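Local coordinates for probable glutathione S-transferase (Pseudomonas aeruginosa, PDB 6JWK), which isomerises maleylpyruvate as a zeta-class member of the glutathione S-transferase superfamily, and may also have maleylacetoacetate isomerase and glutathione transferase activity, at residues Arg14-Leu19 and Ala203-Gln208; Ala20-Asp25 and Pro80-Leu85. All blocks are in the same frame, centred on the assembly; numbering follows the deposited sequence.

Contact 1. Residues Arg14-Leu19 and Ala203-Gln208; sequences RVRIAL and ASPERQ
Arg16, on the first helix of the thioredoxin-like N-terminal domain of this glutathione S-transferase fold, reaches across the domain interface to the carbonyl of Ala203, where helix 198-203 of the all-helical C-terminal domain ends. The polar part is a side-on grip of one oxygen by two nitrogens: NE of Arg16 lies 2.9 Å from O of Ala203, and NH2 of Arg16 is 3.0 Å from the same atom. The oxygen sits almost in the guanidinium plane, and NH2 meets it at a C=O...N angle of 169°. A bend at chi3 (-49°) turns the guanidinium onto this carbonyl. Arginine suits the place because its third nitrogen, NH1, remains available to bond Ser5 of strand 2-5.

Stacking comes next. The Gln208 amide lies over one guanidinium face, the two planes 29° apart, with CG of Gln208 offset toward the rim. Its NE2 bonds O of Ser204 at 3.2 Å, which fixes the amide's rotation; Arg207 N bonds the same oxygen from the opposite face of its plane.

Apolar packing accompanies these bonds. Ala203 is small enough for the helices to approach closely, its CB resting on the helix backbone 3.6 Å from N of Ile17. Beside it, CG1 of Ile17 lies 3.7 Å from CB of Ala203.

Contact 2. Residues Ala20-Asp25 and Pro80-Leu85; sequences ALKGLD and PRLIPL
Lys22 and Leu21, neighbours near the C-terminal end of helix 10-22, meet the Pro80-Leu82 loop with side chains that do quite different work. In Lys22 a bend at chi2 (-71°), followed by an extended run, brings the ammonium above the plane of the Pro80 carbonyl, 39° out of it. NZ of Lys22 is 2.6 Å from O of Pro80, a short hydrogen bond that does not follow a lone pair. The same nitrogen forms a salt bridge with Asp74 and bonds the carbonyl of Gln77. A long, flexible lysine can thus bring one charge to three acceptors, and the carboxylate probably stabilises that charge in its largely enclosed setting.

The methylenes of Lys22 also matter: its CE passes obliquely over Leu82, 4.0 Å from CD1 of Leu82. A branched leucine suits the place, since its second methyl turns to the neighbouring helix residue, CD2 of Leu82 lying 3.8 Å from CD1 of Leu21.

In the glutathione S-transferase fold this loop leads from the last helix of the thioredoxin-like domain, 66-76, to helix 87-103 of the C-terminal domain, and here it is pinned against the end of the first helix. The carboxylate of Asp74 also accepts hydrogen bonds from the backbone N of Leu82 and of Ile83, tying the loop to helix 66-76.

Pro80, preceded by a cis peptide bond, presents its ring to the helix backbone: CG of Pro80 is 3.4 Å from O of Leu21. Just beyond, the chain leaves the helix in a Schellman motif, with Gly23 taking the positive phi (80°) that glycine accepts readily and its N bonded to O of Ala20 at 3.0 Å.

Both contacts use helix 10-22, and along the chain contact 2 is nested within the loop closed by contact 1; their centres are about 13 Å apart. Contact 1 is the more buried and joins the two domains, with one arginine concentrating two nitrogens on a single carbonyl oxygen. Contact 2 lies farther from the chain centre and is only partly buried; there the pattern is reversed, one lysine nitrogen being shared among several acceptors, and leucine methyls and the lysine methylenes supply the apolar packing. The two touch directly: CB of Ala18 packs 3.5 Å from CD1 of Leu82, and N of Leu24 probably hydrogen-bonds O of Leu19.

Contact 1. Residues Arg14-Leu19 and Ala203-Gln208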
# COMPACT_ATOMS: atom_id res chain seq x y z
N ARG B 14 3.68 -12.97 2.59
CA ARG B 14 4.66 -11.84 2.53
C ARG B 14 5.45 -11.82 3.84
O ARG B 14 6.64 -11.69 3.81
CB ARG B 14 4.00 -10.46 2.40
CG ARG B 14 3.24 -10.22 1.10
CD ARG B 14 2.59 -8.87 1.17
NE ARG B 14 1.75 -8.66 0.03
CZ ARG B 14 0.91 -7.66 -0.10
NH1 ARG B 14 0.75 -6.81 0.90
NH2 ARG B 14 0.19 -7.55 -1.20
N VAL B 15 4.78 -11.90 4.98
CA VAL B 15 5.45 -11.75 6.29
C VAL B 15 6.17 -13.03 6.71
O VAL B 15 7.23 -12.93 7.39
CB VAL B 15 4.43 -11.31 7.37
CG1 VAL B 15 5.11 -11.16 8.71
CG2 VAL B 15 3.75 -10.00 6.96
N ARG B 16 5.64 -14.20 6.36
CA ARG B 16 6.38 -15.48 6.58
C ARG B 16 7.70 -15.45 5.80
O ARG B 16 8.73 -15.92 6.33
CB ARG B 16 5.57 -16.71 6.19
CG ARG B 16 4.38 -16.98 7.09
CD ARG B 16 3.78 -18.36 6.87
NE ARG B 16 3.53 -18.70 5.47
CZ ARG B 16 2.40 -18.52 4.80
NH1 ARG B 16 1.33 -18.03 5.40
NH2 ARG B 16 2.33 -18.90 3.53
N ILE B 17 7.73 -14.88 4.60
CA ILE B 17 9.03 -14.78 3.88
C ILE B 17 9.95 -13.84 4.66
O ILE B 17 11.16 -14.18 4.87
CB ILE B 17 8.79 -14.27 2.45
CG1 ILE B 17 7.96 -15.26 1.63
CG2 ILE B 17 10.09 -13.90 1.75
CD1 ILE B 17 7.43 -14.65 0.33
N ALA B 18 9.44 -12.70 5.10
CA ALA B 18 10.27 -11.73 5.84
C ALA B 18 10.87 -12.41 7.08
O ALA B 18 12.12 -12.28 7.37
CB ALA B 18 9.45 -10.52 6.25
N LEU B 19 10.03 -13.06 7.88
CA LEU B 19 10.54 -13.76 9.08
C LEU B 19 11.60 -14.82 8.68
O LEU B 19 12.59 -14.94 9.41
CB LEU B 19 9.37 -14.39 9.86
CG LEU B 19 8.46 -13.36 10.51
CD1 LEU B 19 7.15 -14.00 11.01
CD2 LEU B 19 9.15 -12.65 11.68
N ALA B 203 8.62 -20.69 3.99
CA ALA B 203 7.52 -19.71 4.07
C ALA B 203 6.35 -20.14 3.19
O ALA B 203 5.25 -19.64 3.36
CB ALA B 203 8.03 -18.34 3.71
N SER B 204 6.58 -21.01 2.22
CA SER B 204 5.56 -21.31 1.19
C SER B 204 4.29 -21.84 1.87
O SER B 204 4.34 -22.54 2.87
CB SER B 204 6.12 -22.31 0.15
OG SER B 204 6.35 -23.58 0.75
N PRO B 205 3.11 -21.58 1.29
CA PRO B 205 1.86 -22.18 1.76
C PRO B 205 1.93 -23.71 1.94
O PRO B 205 1.48 -24.24 2.99
CB PRO B 205 0.87 -21.82 0.63
CG PRO B 205 1.42 -20.54 0.03
CD PRO B 205 2.92 -20.70 0.14
N GLU B 206 2.57 -24.38 0.97
CA GLU B 206 2.55 -25.86 0.85
C GLU B 206 3.34 -26.48 2.00
O GLU B 206 3.12 -27.68 2.27
CB GLU B 206 3.09 -26.32 -0.51
CG GLU B 206 2.27 -25.81 -1.69
CD GLU B 206 2.72 -24.50 -2.33
OE1 GLU B 206 3.33 -23.67 -1.65
OE2 GLU B 206 2.46 -24.34 -3.54
N ARG B 207 4.21 -25.71 2.65
CA ARG B 207 5.06 -26.22 3.74
C ARG B 207 4.51 -25.76 5.10
O ARG B 207 5.19 -25.96 6.10
CB ARG B 207 6.51 -25.80 3.48
CG ARG B 207 7.16 -26.47 2.25
CD ARG B 207 7.24 -28.01 2.35
NE ARG B 207 8.15 -28.39 3.44
CZ ARG B 207 8.05 -29.47 4.20
NH1 ARG B 207 7.12 -30.40 3.99
NH2 ARG B 207 8.90 -29.67 5.16
N GLN B 208 3.35 -25.12 5.14
CA GLN B 208 2.80 -24.66 6.45
C GLN B 208 2.23 -25.86 7.20
O GLN B 208 1.69 -26.78 6.60
CB GLN B 208 1.78 -23.55 6.23
CG GLN B 208 2.42 -22.28 5.63
CD GLN B 208 3.59 -21.84 6.49
OE1 GLN B 208 3.41 -21.61 7.69
NE2 GLN B 208 4.78 -21.72 5.91

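Contact 2. Residues Ala20-Asp25 and Pro80-Leu85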
# COMPACT_ATOMS: atom_id res chain seq x y z
N ALA B 20 11.36 -15.59 7.63
CA ALA B 20 12.29 -16.66 7.18
C ALA B 20 13.61 -16.00 6.78
O ALA B 20 14.64 -16.48 7.26
CB ALA B 20 11.70 -17.50 6.08
N LEU B 21 13.59 -14.88 6.06
CA LEU B 21 14.85 -14.19 5.68
C LEU B 21 15.62 -13.72 6.93
O LEU B 21 16.87 -13.71 6.90
CB LEU B 21 14.53 -13.03 4.73
CG LEU B 21 14.05 -13.46 3.35
CD1 LEU B 21 13.55 -12.24 2.57
CD2 LEU B 21 15.19 -14.16 2.60
N LYS B 22 14.91 -13.33 7.99
CA LYS B 22 15.56 -12.87 9.24
C LYS B 22 16.07 -14.07 10.05
O LYS B 22 16.88 -13.82 10.91
CB LYS B 22 14.56 -12.09 10.11
CG LYS B 22 14.11 -10.76 9.52
CD LYS B 22 15.18 -9.71 9.52
CE LYS B 22 14.65 -8.30 9.32
NZ LYS B 22 15.76 -7.40 8.92
N GLY B 23 15.54 -15.27 9.83
CA GLY B 23 15.80 -16.48 10.64
C GLY B 23 14.98 -16.50 11.92
O GLY B 23 15.46 -17.06 12.91
N LEU B 24 13.77 -15.93 11.90
CA LEU B 24 12.82 -15.85 13.05
C LEU B 24 11.54 -16.65 12.76
O LEU B 24 10.48 -16.27 13.29
CB LEU B 24 12.46 -14.37 13.27
CG LEU B 24 13.61 -13.41 13.58
CD1 LEU B 24 13.14 -11.98 13.51
CD2 LEU B 24 14.22 -13.70 14.94
N ASP B 25 11.53 -17.65 11.88
CA ASP B 25 10.22 -18.21 11.44
C ASP B 25 9.66 -19.25 12.45
O ASP B 25 8.51 -19.69 12.24
CB ASP B 25 10.26 -18.72 9.99
CG ASP B 25 11.31 -19.79 9.79
OD1 ASP B 25 11.14 -20.87 10.41
OD2 ASP B 25 12.30 -19.53 9.07
N PRO B 80 19.60 -9.57 8.24
CA PRO B 80 19.76 -8.86 6.97
C PRO B 80 18.55 -7.93 6.67
O PRO B 80 17.44 -8.21 7.09
CB PRO B 80 19.83 -10.01 5.98
CG PRO B 80 18.85 -11.02 6.56
CD PRO B 80 19.11 -10.95 8.06
N ARG B 81 18.81 -6.81 5.99
CA ARG B 81 17.88 -5.67 5.92
C ARG B 81 16.81 -5.96 4.87
O ARG B 81 17.15 -6.37 3.79
CB ARG B 81 18.68 -4.39 5.66
CG ARG B 81 17.90 -3.15 6.04
CD ARG B 81 18.74 -1.91 5.98
NE ARG B 81 19.61 -1.92 7.14
CZ ARG B 81 19.24 -1.59 8.37
NH1 ARG B 81 20.13 -1.66 9.35
NH2 ARG B 81 18.00 -1.19 8.63
N LEU B 82 15.53 -5.77 5.15
CA LEU B 82 14.48 -6.06 4.12
C LEU B 82 14.18 -4.80 3.31
O LEU B 82 13.62 -4.90 2.22
CB LEU B 82 13.22 -6.62 4.78
CG LEU B 82 13.43 -7.94 5.52
CD1 LEU B 82 12.17 -8.37 6.23
CD2 LEU B 82 13.91 -9.04 4.61
N ILE B 83 14.49 -3.63 3.86
CA ILE B 83 14.26 -2.31 3.21
C ILE B 83 15.57 -1.57 3.14
O ILE B 83 16.20 -1.35 4.16
CB ILE B 83 13.18 -1.47 3.96
CG1 ILE B 83 11.87 -2.25 4.07
CG2 ILE B 83 12.98 -0.14 3.25
CD1 ILE B 83 10.82 -1.57 4.90
N PRO B 84 16.01 -1.11 1.96
CA PRO B 84 17.32 -0.48 1.83
C PRO B 84 17.50 0.78 2.68
O PRO B 84 16.55 1.50 2.91
CB PRO B 84 17.36 -0.07 0.36
CG PRO B 84 16.37 -0.99 -0.29
CD PRO B 84 15.25 -1.09 0.70
N LEU B 85 18.74 1.03 3.07
CA LEU B 85 19.13 2.23 3.85
C LEU B 85 19.29 3.41 2.89
O LEU B 85 18.86 4.52 3.24
CB LEU B 85 20.45 1.94 4.57
CG LEU B 85 20.30 1.32 5.95
CD1 LEU B 85 21.66 1.20 6.63
CD2 LEU B 85 19.33 2.14 6.78